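Local atomic coordinates of ABC sugar (Ribose) transporter, periplasmic substrate-binding subunit (Rhodobacter sphaeroides, PDB entry 3L49), a protein that probably binds a sugar in the periplasm and delivers it to the membrane components of an ABC transporter. Residues 91-96 / 137-142; 18-23 / 67-72. All blocks are in the same frame, centred on the assembly; numbering follows the deposited sequence.

Both contacts lie near the cleft of a two-lobed periplasmic binding protein, their centres about 10 Å apart. Contact 2 joins helix 18-33 to the end of strand 64-68 within the N-terminal lobe, while contact 1 brings the end of the adjacent parallel strand 89-92 against helix 138-152 of the other lobe. Val92 N probably hydrogen-bonds to Glu67 O (2.9 Å), joining the strands, and Thr94 OG1, just past its strand, probably to Glu67 OE1 (2.8 Å). The contacts also touch where Asp93 OD2 packs 3.2 Å from Trp19 CH2. An unidentified ligand lies about 3 Å from the side chain of Asp93 and about 4 Å from that of Asp20, so each contact contributes a carboxylate to its surroundings.

Contact 1: residues 91-96 / 137-142; sequences TVDTAT and VPVCKI
The carbonyl oxygen of Asp93 is where a water and two side chains of residues 137-142 converge, at the place where the lobes of this type I periplasmic binding protein fold meet beside the ligand cleft. The water donates a weak hydrogen bond to Asp93 O at 2.8 Å and accepts one from Val139 N at 3.3 Å. It thereby bridges the lobes and occupies a backbone N-H in the first turn of helix 138-152, too early in the helix to reach an i-4 carbonyl. Methyl CG1 of Val139 presses on the same Asp93 O at 3.4 Å, and Pro138 CB comes up to it at 3.9 Å.

Val139 also meets the Asp93 side chain, the two crossing at about a right angle. Its CG1 stands anti to its own carbonyl carbon (chi1 -56°), which carries this methyl out to the acid, 3.8 Å from Asp93 CG. The polar end of Asp93 is engaged by Thr104, whose hydroxyl is hydrogen-bonded to OD1, and the unidentified ligand lies close to the same side chain. Farther along the loop, Pro138 sets its ring beside the backbone of Ala95, with CB 3.7 Å from Ala95 N. The CB of Thr94, the residue between Asp93 and Ala95, points away from the helix. The disulfide from Cys140 to Cys198 ties the start of this helix to its own lobe. At the outer, solvent-facing end, the seam closes with an apolar touch, Ala95 CB against Pro138 CB at 4.0 Å.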
loop_
_atom_site.group_PDB
_atom_site.type_symbol
_atom_site.label_atom_id
_atom_site.label_comp_id
_atom_site.label_asym_id
_atom_site.label_seq_id
_atom_site.Cartn_x
_atom_site.Cartn_y
_atom_site.Cartn_z
ATOM N N THR A 91 0.310 -12.387 -7.841
ATOM C CA THR A 91 -0.039 -11.440 -6.787
ATOM C C THR A 91 -0.079 -10.007 -7.272
ATOM O O THR A 91 0.597 -9.649 -8.240
ATOM C CB THR A 91 0.934 -11.494 -5.589
ATOM O OG1 THR A 91 2.272 -11.302 -6.059
ATOM C CG2 THR A 91 0.829 -12.823 -4.830
ATOM N N VAL A 92 -0.897 -9.195 -6.606
ATOM C CA VAL A 92 -0.705 -7.758 -6.658
ATOM C C VAL A 92 -0.229 -7.279 -5.292
ATOM O O VAL A 92 -0.839 -7.585 -4.262
ATOM C CB VAL A 92 -1.903 -6.946 -7.306
ATOM C CG1 VAL A 92 -2.893 -7.860 -8.002
ATOM C CG2 VAL A 92 -2.605 -6.020 -6.336
ATOM N N ASP A 93 0.929 -6.615 -5.310
ATOM C CA ASP A 93 1.647 -6.106 -4.127
ATOM C C ASP A 93 2.295 -7.143 -3.207
ATOM O O ASP A 93 3.301 -6.847 -2.556
ATOM C CB ASP A 93 0.803 -5.110 -3.320
ATOM C CG ASP A 93 0.810 -3.719 -3.923
ATOM O OD1 ASP A 93 1.294 -3.547 -5.063
ATOM O OD2 ASP A 93 0.338 -2.784 -3.248
ATOM N N THR A 94 1.736 -8.347 -3.145
ATOM C CA THR A 94 2.227 -9.353 -2.209
ATOM C C THR A 94 3.489 -10.019 -2.754
ATOM O O THR A 94 3.425 -10.982 -3.520
ATOM C CB THR A 94 1.130 -10.387 -1.856
ATOM O OG1 THR A 94 -0.081 -9.697 -1.522
ATOM C CG2 THR A 94 1.552 -11.259 -0.659
ATOM N N ALA A 95 4.640 -9.485 -2.365
ATOM C CA ALA A 95 5.917 -10.030 -2.817
ATOM C C ALA A 95 6.196 -11.366 -2.142
ATOM O O ALA A 95 6.543 -11.416 -0.958
ATOM C CB ALA A 95 7.045 -9.044 -2.553
ATOM N N THR A 96 6.017 -12.447 -2.901
ATOM C CA THR A 96 6.283 -13.797 -2.397
ATOM C C THR A 96 6.900 -14.711 -3.462
ATOM O O THR A 96 6.519 -14.635 -4.630
ATOM C CB THR A 96 5.016 -14.459 -1.726
ATOM O OG1 THR A 96 5.381 -15.710 -1.123
ATOM C CG2 THR A 96 3.850 -14.676 -2.723
ATOM N N VAL A 137 3.087 -6.405 5.908
ATOM C CA VAL A 137 2.709 -6.275 4.506
ATOM C C VAL A 137 3.981 -5.904 3.738
ATOM O O VAL A 137 4.611 -4.890 4.055
ATOM C CB VAL A 137 1.609 -5.199 4.318
ATOM C CG1 VAL A 137 1.148 -5.123 2.877
ATOM C CG2 VAL A 137 0.437 -5.495 5.221
ATOM N N PRO A 138 4.385 -6.748 2.761
ATOM C CA PRO A 138 5.594 -6.592 1.934
ATOM C C PRO A 138 5.917 -5.170 1.451
ATOM O O PRO A 138 7.047 -4.715 1.646
ATOM C CB PRO A 138 5.320 -7.522 0.747
ATOM C CG PRO A 138 4.528 -8.621 1.340
ATOM C CD PRO A 138 3.667 -7.991 2.416
ATOM N N VAL A 139 4.946 -4.477 0.848
ATOM C CA VAL A 139 5.182 -3.123 0.320
ATOM C C VAL A 139 5.453 -2.079 1.408
ATOM O O VAL A 139 6.245 -1.160 1.214
ATOM C CB VAL A 139 4.074 -2.644 -0.657
ATOM C CG1 VAL A 139 3.925 -3.630 -1.797
ATOM C CG2 VAL A 139 2.721 -2.426 0.051
ATOM N N CYS A 140 4.845 -2.259 2.573
ATOM C CA CYS A 140 5.074 -1.359 3.692
ATOM C C CYS A 140 6.401 -1.649 4.377
ATOM O O CYS A 140 6.999 -0.761 4.985
ATOM C CB CYS A 140 3.912 -1.441 4.683
ATOM S SG CYS A 140 2.452 -0.502 4.154
ATOM N N LYS A 141 6.845 -2.900 4.277
ATOM C CA LYS A 141 8.168 -3.322 4.746
ATOM C C LYS A 141 9.246 -2.605 3.942
ATOM O O LYS A 141 10.202 -2.076 4.516
ATOM C CB LYS A 141 8.306 -4.843 4.599
ATOM C CG LYS A 141 9.444 -5.494 5.372
ATOM C CD LYS A 141 10.636 -5.809 4.488
ATOM C CE LYS A 141 11.643 -6.672 5.217
ATOM N NZ LYS A 141 11.185 -8.087 5.265
ATOM N N ILE A 142 9.069 -2.578 2.618
ATOM C CA ILE A 142 9.994 -1.899 1.714
ATOM C C ILE A 142 9.965 -0.392 1.962
ATOM O O ILE A 142 11.015 0.226 2.157
ATOM C CB ILE A 142 9.690 -2.203 0.224
ATOM C CG1 ILE A 142 9.800 -3.710 -0.063
ATOM C CG2 ILE A 142 10.631 -1.408 -0.684
ATOM C CD1 ILE A 142 9.100 -4.158 -1.376
HETATM O O HOH W 1 2.290 -6.123 -0.095
#

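Contact 2: residues 18-23 / 67-72; sequences DWDLKA and EQLGNL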
loop_
_atom_site.group_PDB
_atom_site.type_symbol
_atom_site.label_atom_id
_atom_site.label_comp_id
_atom_site.label_asym_id
_atom_site.label_seq_id
_atom_site.Cartn_x
_atom_site.Cartn_y
_atom_site.Cartn_z
ATOM N N ASP A 18 -9.862 3.136 -1.050
ATOM C CA ASP A 18 -9.864 3.522 -2.468
ATOM C C ASP A 18 -8.880 2.763 -3.364
ATOM O O ASP A 18 -9.211 2.374 -4.451
ATOM C CB ASP A 18 -9.605 5.020 -2.589
ATOM C CG ASP A 18 -9.857 5.550 -3.961
ATOM O OD1 ASP A 18 -11.004 5.474 -4.419
ATOM O OD2 ASP A 18 -8.923 6.061 -4.589
ATOM N N TRP A 19 -7.663 2.609 -2.906
ATOM C CA TRP A 19 -6.648 1.954 -3.676
ATOM C C TRP A 19 -7.057 0.506 -3.873
ATOM O O TRP A 19 -7.039 0.002 -4.968
ATOM C CB TRP A 19 -5.280 2.070 -2.990
ATOM C CG TRP A 19 -4.100 1.648 -3.802
ATOM C CD1 TRP A 19 -3.222 2.444 -4.447
ATOM C CD2 TRP A 19 -3.657 0.320 -4.028
ATOM N NE1 TRP A 19 -2.277 1.706 -5.047
ATOM C CE2 TRP A 19 -2.513 0.394 -4.801
ATOM C CE3 TRP A 19 -4.103 -0.925 -3.625
ATOM C CZ2 TRP A 19 -1.849 -0.705 -5.199
ATOM C CZ3 TRP A 19 -3.445 -1.999 -4.015
ATOM C CH2 TRP A 19 -2.328 -1.900 -4.798
ATOM N N ASP A 20 -7.458 -0.137 -2.793
ATOM C CA ASP A 20 -7.850 -1.542 -2.822
ATOM C C ASP A 20 -9.031 -1.785 -3.743
ATOM O O ASP A 20 -9.026 -2.744 -4.503
ATOM C CB ASP A 20 -8.196 -2.025 -1.413
ATOM C CG ASP A 20 -6.973 -2.205 -0.537
ATOM O OD1 ASP A 20 -5.917 -1.607 -0.837
ATOM O OD2 ASP A 20 -7.072 -2.938 0.465
ATOM N N LEU A 21 -10.035 -0.911 -3.664
ATOM C CA LEU A 21 -11.229 -1.030 -4.486
ATOM C C LEU A 21 -10.900 -0.869 -5.967
ATOM O O LEU A 21 -11.392 -1.640 -6.792
ATOM C CB LEU A 21 -12.312 -0.037 -4.048
ATOM C CG LEU A 21 -13.603 -0.057 -4.884
ATOM C CD1 LEU A 21 -14.335 -1.380 -4.732
ATOM C CD2 LEU A 21 -14.525 1.123 -4.559
ATOM N N LYS A 22 -10.055 0.113 -6.286
ATOM C CA LYS A 22 -9.575 0.326 -7.662
ATOM C C LYS A 22 -8.828 -0.874 -8.257
ATOM O O LYS A 22 -9.059 -1.221 -9.412
ATOM C CB LYS A 22 -8.701 1.583 -7.757
ATOM C CG LYS A 22 -9.359 2.796 -8.414
ATOM C CD LYS A 22 -10.435 3.445 -7.548
ATOM C CE LYS A 22 -10.577 4.935 -7.851
ATOM N NZ LYS A 22 -9.388 5.719 -7.390
ATOM N N ALA A 23 -7.950 -1.498 -7.468
ATOM C CA ALA A 23 -7.173 -2.644 -7.934
ATOM C C ALA A 23 -8.057 -3.876 -8.165
ATOM O O ALA A 23 -7.914 -4.595 -9.165
ATOM C CB ALA A 23 -6.068 -2.958 -6.936
ATOM N N GLU A 67 -3.783 -13.080 -5.851
ATOM C CA GLU A 67 -3.895 -12.697 -4.457
ATOM C C GLU A 67 -3.566 -11.205 -4.322
ATOM O O GLU A 67 -2.575 -10.737 -4.865
ATOM C CB GLU A 67 -2.950 -13.564 -3.616
ATOM C CG GLU A 67 -3.299 -13.669 -2.135
ATOM C CD GLU A 67 -3.023 -12.391 -1.364
ATOM O OE1 GLU A 67 -2.033 -11.699 -1.683
ATOM O OE2 GLU A 67 -3.811 -12.075 -0.453
ATOM N N GLN A 68 -4.377 -10.465 -3.575
ATOM C CA GLN A 68 -4.120 -9.036 -3.368
ATOM C C GLN A 68 -3.947 -8.655 -1.897
ATOM O O GLN A 68 -4.858 -8.831 -1.093
ATOM C CB GLN A 68 -5.232 -8.213 -4.009
ATOM C CG GLN A 68 -5.181 -6.735 -3.717
ATOM C CD GLN A 68 -6.235 -5.974 -4.485
ATOM O OE1 GLN A 68 -6.510 -6.279 -5.643
ATOM N NE2 GLN A 68 -6.838 -4.975 -3.841
ATOM N N LEU A 69 -2.761 -8.141 -1.569
ATOM C CA LEU A 69 -2.406 -7.620 -0.230
ATOM C C LEU A 69 -2.596 -8.590 0.936
ATOM O O LEU A 69 -2.750 -9.790 0.739
ATOM C CB LEU A 69 -3.097 -6.277 0.044
ATOM C CG LEU A 69 -2.506 -5.097 -0.728
ATOM C CD1 LEU A 69 -3.553 -4.028 -0.950
ATOM C CD2 LEU A 69 -1.270 -4.527 -0.015
ATOM N N GLY A 70 -2.571 -8.062 2.156
ATOM C CA GLY A 70 -2.710 -8.895 3.340
ATOM C C GLY A 70 -1.386 -9.256 3.979
ATOM O O GLY A 70 -0.318 -8.909 3.466
ATOM N N ASN A 71 -1.468 -9.958 5.105
ATOM C CA ASN A 71 -0.293 -10.381 5.858
ATOM C C ASN A 71 0.305 -11.652 5.290
ATOM O O ASN A 71 -0.377 -12.676 5.194
ATOM C CB ASN A 71 -0.648 -10.581 7.329
ATOM C CG ASN A 71 -0.555 -9.300 8.138
ATOM O OD1 ASN A 71 -0.133 -9.333 9.289
ATOM N ND2 ASN A 71 -0.943 -8.170 7.546
ATOM N N LEU A 72 1.584 -11.566 4.923
ATOM C CA LEU A 72 2.319 -12.660 4.282
ATOM C C LEU A 72 2.480 -13.869 5.206
ATOM O O LEU A 72 2.284 -15.010 4.778
ATOM C CB LEU A 72 3.708 -12.179 3.827
ATOM C CG LEU A 72 4.317 -12.602 2.478
ATOM C CD1 LEU A 72 5.812 -12.865 2.641
ATOM C CD2 LEU A 72 3.636 -13.813 1.837
#
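Asp20, in the opening turn of helix 18-33, faces Gln68 at the end of strand 64-68 with their CA atoms 8.4 Å apart, a gap that side chains bridge. Both elements belong to the Rossmann-like N-terminal lobe, where the helix follows strand 7-12, the sheet neighbour of 64-68.

Gln68 does the reaching. Its CG is anti to the backbone N (chi1 172°) and the chain runs on extended, delivering the amide to the helix backbone. There NE2 donates to Asp20 O over 3.2 Å, with an N-H...O angle of 155°; it arrives in the carbonyl plane on a lone pair, and the acceptor lies almost exactly in the plane of the amide. The other end of that amide, OE1, rests 3.6 Å from Ala23 CB and accepts a hydrogen bond from Gln27 NE2, so both polar atoms of this buried group are used and its flip is fixed. A leucine in its place would probably leave Asp20 O without this side-chain donor and Gln27 NE2 without one of its acceptors.

Just past the strand end, the CB of Leu69 also points toward the helix. Asp20 itself is held by a salt bridge from OD2 to Arg45, while Trp19 also packs on Pro248 and Ile251 of helix 248-263. One methyl meets both helix residues: Leu69 CD1 sits 3.4 Å from Asp20 OD1 and, obliquely to the indole, 3.7 Å from Trp19 CZ3.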